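Local coordinates for protein synthesis inhibitor, putative (Thermotoga maritima, PDB 2B33) that binds calcium and, as a member of the RutC family, may act as a deaminase, at residues S30-V35 against M39-Q44; A121-P124 against I129-E132. All blocks are in the same frame, centred on the assembly; numbering follows the deposited sequence.

Contact 1 (S30-V35 against M39-Q44)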
ATOM      1  N   SER A  30     -12.116   9.192  -5.219  1.00 37.57           N
ATOM      2  CA  SER A  30     -13.232   9.128  -4.275  1.00 36.74           C
ATOM      3  C   SER A  30     -12.679   8.922  -2.873  1.00 36.13           C
ATOM      4  O   SER A  30     -11.565   8.433  -2.722  1.00 36.62           O
ATOM      5  CB  SER A  30     -14.158   7.960  -4.634  1.00 36.56           C
ATOM      6  OG  SER A  30     -14.672   8.086  -5.947  1.00 35.58           O
ATOM      7  N   GLN A  31     -13.455   9.301  -1.857  1.00 36.06           N
ATOM      8  CA  GLN A  31     -13.062   9.108  -0.452  1.00 36.07           C
ATOM      9  C   GLN A  31     -12.856   7.616  -0.182  1.00 35.38           C
ATOM     10  O   GLN A  31     -11.916   7.228   0.514  1.00 34.03           O
ATOM     11  CB  GLN A  31     -14.115   9.676   0.503  1.00 35.74           C
ATOM     12  CG  GLN A  31     -14.246  11.195   0.473  1.00 35.77           C
ATOM     13  CD  GLN A  31     -15.461  11.703   1.220  1.00 37.21           C
ATOM     14  OE1 GLN A  31     -16.491  11.034   1.282  1.00 36.54           O
ATOM     15  NE2 GLN A  31     -15.359  12.910   1.766  1.00 35.77           N
ATOM     16  N   ALA A  32     -13.753   6.794  -0.728  1.00 34.60           N
ATOM     17  CA  ALA A  32     -13.618   5.350  -0.653  1.00 34.38           C
ATOM     18  C   ALA A  32     -14.398   4.698  -1.780  1.00 34.17           C
ATOM     19  O   ALA A  32     -15.193   5.353  -2.446  1.00 34.01           O
ATOM     20  CB  ALA A  32     -14.078   4.838   0.689  1.00 35.01           C
ATOM     21  N   VAL A  33     -14.130   3.415  -2.002  1.00 35.15           N
ATOM     22  CA  VAL A  33     -14.824   2.611  -3.004  1.00 34.93           C
ATOM     23  C   VAL A  33     -15.201   1.293  -2.348  1.00 35.79           C
ATOM     24  O   VAL A  33     -14.344   0.606  -1.802  1.00 35.96           O
ATOM     25  CB  VAL A  33     -13.938   2.309  -4.234  1.00 35.48           C
ATOM     26  CG1 VAL A  33     -14.694   1.455  -5.275  1.00 34.87           C
ATOM     27  CG2 VAL A  33     -13.459   3.592  -4.878  1.00 37.41           C
ATOM     28  N   VAL A  34     -16.485   0.952  -2.407  1.00 36.29           N
ATOM     29  CA  VAL A  34     -16.992  -0.284  -1.841  1.00 36.46           C
ATOM     30  C   VAL A  34     -17.278  -1.254  -2.983  1.00 36.22           C
ATOM     31  O   VAL A  34     -18.027  -0.931  -3.903  1.00 36.17           O
ATOM     32  CB  VAL A  34     -18.278  -0.037  -1.012  1.00 36.99           C
ATOM     33  CG1 VAL A  34     -18.906  -1.363  -0.522  1.00 36.05           C
ATOM     34  CG2 VAL A  34     -17.975   0.875   0.164  1.00 34.11           C
ATOM     35  N   VAL A  35     -16.663  -2.431  -2.916  1.00 35.83           N
ATOM     36  CA  VAL A  35     -16.881  -3.495  -3.893  1.00 35.73           C
ATOM     37  C   VAL A  35     -17.175  -4.772  -3.095  1.00 35.53           C
ATOM     38  O   VAL A  35     -16.330  -5.259  -2.340  1.00 34.10           O
ATOM     39  CB  VAL A  35     -15.699  -3.636  -4.905  1.00 35.68           C
ATOM     40  CG1 VAL A  35     -14.344  -3.819  -4.212  1.00 37.21           C
ATOM     41  CG2 VAL A  35     -15.973  -4.761  -5.905  1.00 36.75           C
ATOM     42  N   MET A  39     -14.142  -2.448   1.447  1.00 34.07           N
ATOM     43  CA  MET A  39     -14.021  -0.995   1.254  1.00 35.27           C
ATOM     44  C   MET A  39     -12.548  -0.597   1.190  1.00 35.53           C
ATOM     45  O   MET A  39     -11.763  -1.032   2.021  1.00 36.01           O
ATOM     46  CB  MET A  39     -14.698  -0.199   2.373  1.00 35.56           C
ATOM     47  CG  MET A  39     -14.445   1.320   2.260  1.00 36.92           C
ATOM     48  SD  MET A  39     -15.234   2.363   3.480  1.00 36.83           S
ATOM     49  CE  MET A  39     -16.941   2.244   3.026  1.00 37.41           C
ATOM     50  N   PHE A  40     -12.197   0.251   0.225  1.00 35.35           N
ATOM     51  CA  PHE A  40     -10.842   0.762   0.067  1.00 35.58           C
ATOM     52  C   PHE A  40     -10.908   2.264   0.337  1.00 35.99           C
ATOM     53  O   PHE A  40     -11.432   3.001  -0.481  1.00 37.75           O
ATOM     54  CB  PHE A  40     -10.341   0.496  -1.350  1.00 35.68           C
ATOM     55  CG  PHE A  40     -10.198  -0.967  -1.692  1.00 34.70           C
ATOM     56  CD1 PHE A  40     -11.289  -1.699  -2.158  1.00 34.83           C
ATOM     57  CD2 PHE A  40      -8.968  -1.605  -1.577  1.00 34.13           C
ATOM     58  CE1 PHE A  40     -11.156  -3.044  -2.483  1.00 31.43           C
ATOM     59  CE2 PHE A  40      -8.827  -2.951  -1.903  1.00 32.55           C
ATOM     60  CZ  PHE A  40      -9.922  -3.666  -2.361  1.00 33.94           C
ATOM     61  N   VAL A  41     -10.392   2.707   1.481  1.00 35.24           N
ATOM     62  CA  VAL A  41     -10.434   4.121   1.865  1.00 35.88           C
ATOM     63  C   VAL A  41      -9.174   4.878   1.416  1.00 35.84           C
ATOM     64  O   VAL A  41      -8.053   4.375   1.539  1.00 36.30           O
ATOM     65  CB  VAL A  41     -10.598   4.295   3.397  1.00 36.30           C
ATOM     66  CG1 VAL A  41     -10.723   5.773   3.764  1.00 36.90           C
ATOM     67  CG2 VAL A  41     -11.825   3.529   3.907  1.00 38.06           C
ATOM     68  N   SER A  42      -9.386   6.094   0.912  1.00 35.34           N
ATOM     69  CA  SER A  42      -8.314   6.976   0.462  1.00 35.22           C
ATOM     70  C   SER A  42      -7.537   7.522   1.659  1.00 36.96           C
ATOM     71  O   SER A  42      -8.088   7.668   2.742  1.00 37.65           O
ATOM     72  CB  SER A  42      -8.894   8.150  -0.328  1.00 33.79           C
ATOM     73  OG  SER A  42      -9.350   7.743  -1.598  1.00 30.09           O
ATOM     74  N   GLY A  43      -6.263   7.830   1.454  1.00 37.20           N
ATOM     75  CA  GLY A  43      -5.419   8.362   2.523  1.00 37.30           C
ATOM     76  C   GLY A  43      -5.987   9.669   3.046  1.00 36.92           C
ATOM     77  O   GLY A  43      -6.218  10.596   2.275  1.00 37.27           O
ATOM     78  N   GLN A  44      -6.238   9.722   4.351  1.00 36.13           N
ATOM     79  CA  GLN A  44      -6.828  10.888   4.989  1.00 35.54           C
ATOM     80  C   GLN A  44      -5.751  11.739   5.631  1.00 35.84           C
ATOM     81  O   GLN A  44      -4.843  11.213   6.264  1.00 35.67           O
ATOM     82  CB  GLN A  44      -7.866  10.448   6.029  1.00 35.81           C
ATOM     83  CG  GLN A  44      -9.041   9.677   5.432  1.00 35.25           C
ATOM     84  CD  GLN A  44      -9.773  10.479   4.374  1.00 35.71           C
ATOM     85  OE1 GLN A  44     -10.256  11.586   4.634  1.00 33.91           O
ATOM     86  NE2 GLN A  44      -9.857   9.928   3.170  1.00 27.87           N
TER

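Contact 2 (A121-P124 against I129-E132)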
ATOM      1  N   ALA A 121       9.037  11.321   2.504  1.00 35.27           N
ATOM      2  CA  ALA A 121       9.680  12.629   2.367  1.00 35.26           C
ATOM      3  C   ALA A 121       8.720  13.812   2.465  1.00 36.04           C
ATOM      4  O   ALA A 121       9.070  14.832   3.048  1.00 35.40           O
ATOM      5  CB  ALA A 121      10.430  12.698   1.049  1.00 34.50           C
ATOM      6  N   GLN A 122       7.518  13.672   1.902  1.00 36.44           N
ATOM      7  CA  GLN A 122       6.548  14.766   1.850  1.00 36.35           C
ATOM      8  C   GLN A 122       5.142  14.225   1.600  1.00 36.26           C
ATOM      9  O   GLN A 122       4.975  13.217   0.907  1.00 35.25           O
ATOM     10  CB  GLN A 122       6.983  15.728   0.736  1.00 36.58           C
ATOM     11  CG  GLN A 122       6.109  16.929   0.457  1.00 37.49           C
ATOM     12  CD  GLN A 122       6.746  17.854  -0.587  1.00 38.57           C
ATOM     13  OE1 GLN A 122       7.464  17.406  -1.491  1.00 39.61           O
ATOM     14  NE2 GLN A 122       6.478  19.151  -0.463  1.00 34.91           N
ATOM     15  N   LEU A 123       4.143  14.897   2.180  1.00 35.90           N
ATOM     16  CA  LEU A 123       2.735  14.518   2.060  1.00 35.66           C
ATOM     17  C   LEU A 123       1.920  15.664   1.437  1.00 35.46           C
ATOM     18  O   LEU A 123       2.426  16.785   1.330  1.00 34.18           O
ATOM     19  CB  LEU A 123       2.188  14.135   3.448  1.00 36.21           C
ATOM     20  CG  LEU A 123       2.693  12.828   4.086  1.00 36.18           C
ATOM     21  CD1 LEU A 123       2.304  12.729   5.553  1.00 34.88           C
ATOM     22  CD2 LEU A 123       2.187  11.595   3.328  1.00 32.52           C
ATOM     23  N   PRO A 124       0.683  15.382   0.969  1.00 35.70           N
ATOM     24  CA  PRO A 124      -0.152  16.447   0.396  1.00 36.49           C
ATOM     25  C   PRO A 124      -0.357  17.626   1.353  1.00 36.23           C
ATOM     26  O   PRO A 124      -0.446  17.417   2.562  1.00 34.86           O
ATOM     27  CB  PRO A 124      -1.486  15.736   0.136  1.00 36.35           C
ATOM     28  CG  PRO A 124      -1.105  14.334  -0.087  1.00 36.95           C
ATOM     29  CD  PRO A 124      -0.007  14.083   0.895  1.00 35.69           C
ATOM     30  N   ILE A 129       1.012  13.687   8.714  1.00 37.18           N
ATOM     31  CA  ILE A 129       0.365  12.408   8.981  1.00 38.48           C
ATOM     32  C   ILE A 129      -0.704  12.159   7.905  1.00 38.11           C
ATOM     33  O   ILE A 129      -1.429  13.078   7.509  1.00 37.26           O
ATOM     34  CB  ILE A 129      -0.201  12.370  10.456  1.00 38.42           C
ATOM     35  CG1 ILE A 129      -0.868  11.040  10.806  1.00 42.68           C
ATOM     36  CG2 ILE A 129      -1.178  13.501  10.719  1.00 39.60           C
ATOM     37  CD1 ILE A 129       0.087   9.875  10.944  1.00 47.81           C
ATOM     38  N   GLU A 130      -0.740  10.926   7.401  1.00 37.85           N
ATOM     39  CA  GLU A 130      -1.735  10.499   6.429  1.00 37.24           C
ATOM     40  C   GLU A 130      -1.962   9.016   6.658  1.00 38.08           C
ATOM     41  O   GLU A 130      -0.995   8.265   6.793  1.00 38.54           O
ATOM     42  CB  GLU A 130      -1.298  10.769   4.983  1.00 37.22           C
ATOM     43  CG  GLU A 130      -2.330  10.318   3.934  1.00 36.45           C
ATOM     44  CD  GLU A 130      -1.969  10.677   2.508  1.00 37.20           C
ATOM     45  OE1 GLU A 130      -1.027  11.452   2.292  1.00 40.43           O
ATOM     46  OE2 GLU A 130      -2.642  10.184   1.583  1.00 38.49           O
ATOM     47  N   ILE A 131      -3.234   8.612   6.712  1.00 37.23           N
ATOM     48  CA  ILE A 131      -3.610   7.222   6.970  1.00 37.67           C
ATOM     49  C   ILE A 131      -4.682   6.730   5.987  1.00 37.27           C
ATOM     50  O   ILE A 131      -5.735   7.352   5.835  1.00 37.06           O
ATOM     51  CB  ILE A 131      -4.127   7.029   8.425  1.00 36.76           C
ATOM     52  CG1 ILE A 131      -3.095   7.555   9.436  1.00 35.63           C
ATOM     53  CG2 ILE A 131      -4.456   5.544   8.682  1.00 36.43           C
ATOM     54  CD1 ILE A 131      -3.529   7.546  10.895  1.00 38.69           C
ATOM     55  N   GLU A 132      -4.386   5.610   5.330  1.00 37.26           N
ATOM     56  CA  GLU A 132      -5.302   4.943   4.414  1.00 36.79           C
ATOM     57  C   GLU A 132      -5.634   3.613   5.059  1.00 35.83           C
ATOM     58  O   GLU A 132      -4.974   3.208   6.014  1.00 35.62           O
ATOM     59  CB  GLU A 132      -4.673   4.707   3.038  1.00 37.06           C
ATOM     60  CG  GLU A 132      -3.481   3.754   3.031  1.00 38.97           C
ATOM     61  CD  GLU A 132      -2.933   3.468   1.650  1.00 37.37           C
ATOM     62  OE1 GLU A 132      -3.348   4.111   0.664  1.00 40.24           O
ATOM     63  OE2 GLU A 132      -2.073   2.574   1.558  1.00 43.92           O
TER

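Contact 1 (S30-V35 against M39-Q44)
Val33 and Phe40 form the hydrogen-bonded pair of an antiparallel hairpin whose strands run at 174°. Their backbones exchange two bonds, Val33 N to Phe40 O at 3.1 Å and Phe40 N to Val33 O at 3.0 Å, and Ser42 N extends the ladder to Gln31 O at 2.8 Å. Side-chain polarity enters at Ser42, whose OG donates to Ser30 O at 2.6 Å, with a C=O...O angle of 160°. The same OG accepts a bond from Arg115 N of the second subunit. The apolar contacts divide between two faces. On the one carrying Ala32, Val34, Met39 and Val41, the Met39 chain leaves CA with CG anti to the backbone N, placing CG 3.9 Å from Ala32 CB, and then bends at chi3 (-70°). That bend brings Met39 CE to 3.3 Å from Val34 CG2, a tight fit. On the other face, Val35 CG1 approaches the edge of the Phe40 ring, 3.7 Å from CE1, and Val33 O lies in the ring plane at an edge. Three backbone bonds and the Ser42 hydroxyl fix the register; Ala32 and Val41 face helix 59-76, whereas Val33, Phe40 and the two-partner Ser42 hydroxyl meet the second subunit.

Contact 2 (A121-P124 against I129-E132)
Leu123 and Glu130 each direct CB toward the opposite segment, and their torsions then place the groups that touch. In Leu123, chi1 of -70° sets CG opposite the carbonyl carbon and lets the two methyl groups fork over the strand. In Glu130, chi1 of 180° and chi2 of 175° extend the chain, carrying its carboxylate across to the loop. The backbones stay well separated, the closest CA atoms, those of Leu123 and Glu130, being 7.4 Å apart, so the contact is made by side chains reaching across, one of them onto the strand backbone.

The leucine fork has two distinct targets. Leu123 CD1 rests on that backbone, 3.5 Å from Ile129 N; Ile129 directs CB away from the loop, and its side chain packs on Lys62 and Val66 of helix 59-76. Leu123 CD2 touches the glutamate at two points, 3.9 Å from Glu130 CB and 3.4 Å from Glu130 OE1, the two side chains running at a slant to each other. Pro124 adds a second contact to the same oxygen: the Pro124 and Glu130 side chains cross at about a right angle, and Pro124 CD comes to 3.1 Å from Glu130 OE1. With Leu123 cut back to an alanine, the Ile129 backbone is likely to lose its cover and the Glu130 chain to turn more freely.

Across the subunit boundary, Leu123 packs on Val118, Pro124 on Phe117 and Glu130 on Ser116 of the second subunit. The loop thus sits between its own strand 129-136 and the neighbouring chain.

Chemically, Glu130 OE1 is buried against Leu123 CD2 and Pro124 CD and has no hydrogen-bonding partner anywhere in the model. From the loop side this oxygen meets carbon atoms, and any polar partner, possibly a water, would have to be one not modelled.

How the contacts relate
Contact 1 comes first along the chain and closes before contact 2 opens; their centres lie 16 Å apart. They share one mixed sheet, in which strand 38-44 of the hairpin is the antiparallel neighbour of strand 129-136. The seam is direct: Gln44 N lies 2.8 Å from Ile131 O, a probable hydrogen bond, and Gly43 CA packs 3.5 Å from Glu130 OE2. Helix 59-76 lies against one face of this sheet, touched by Ala32 and Val41 from contact 1 and by Ile129 and Ile131 from strand 129-136. Both contacts also touch the second subunit, so the hairpin and the loop 121-124 each tie the shared sheet into the three-chain assembly.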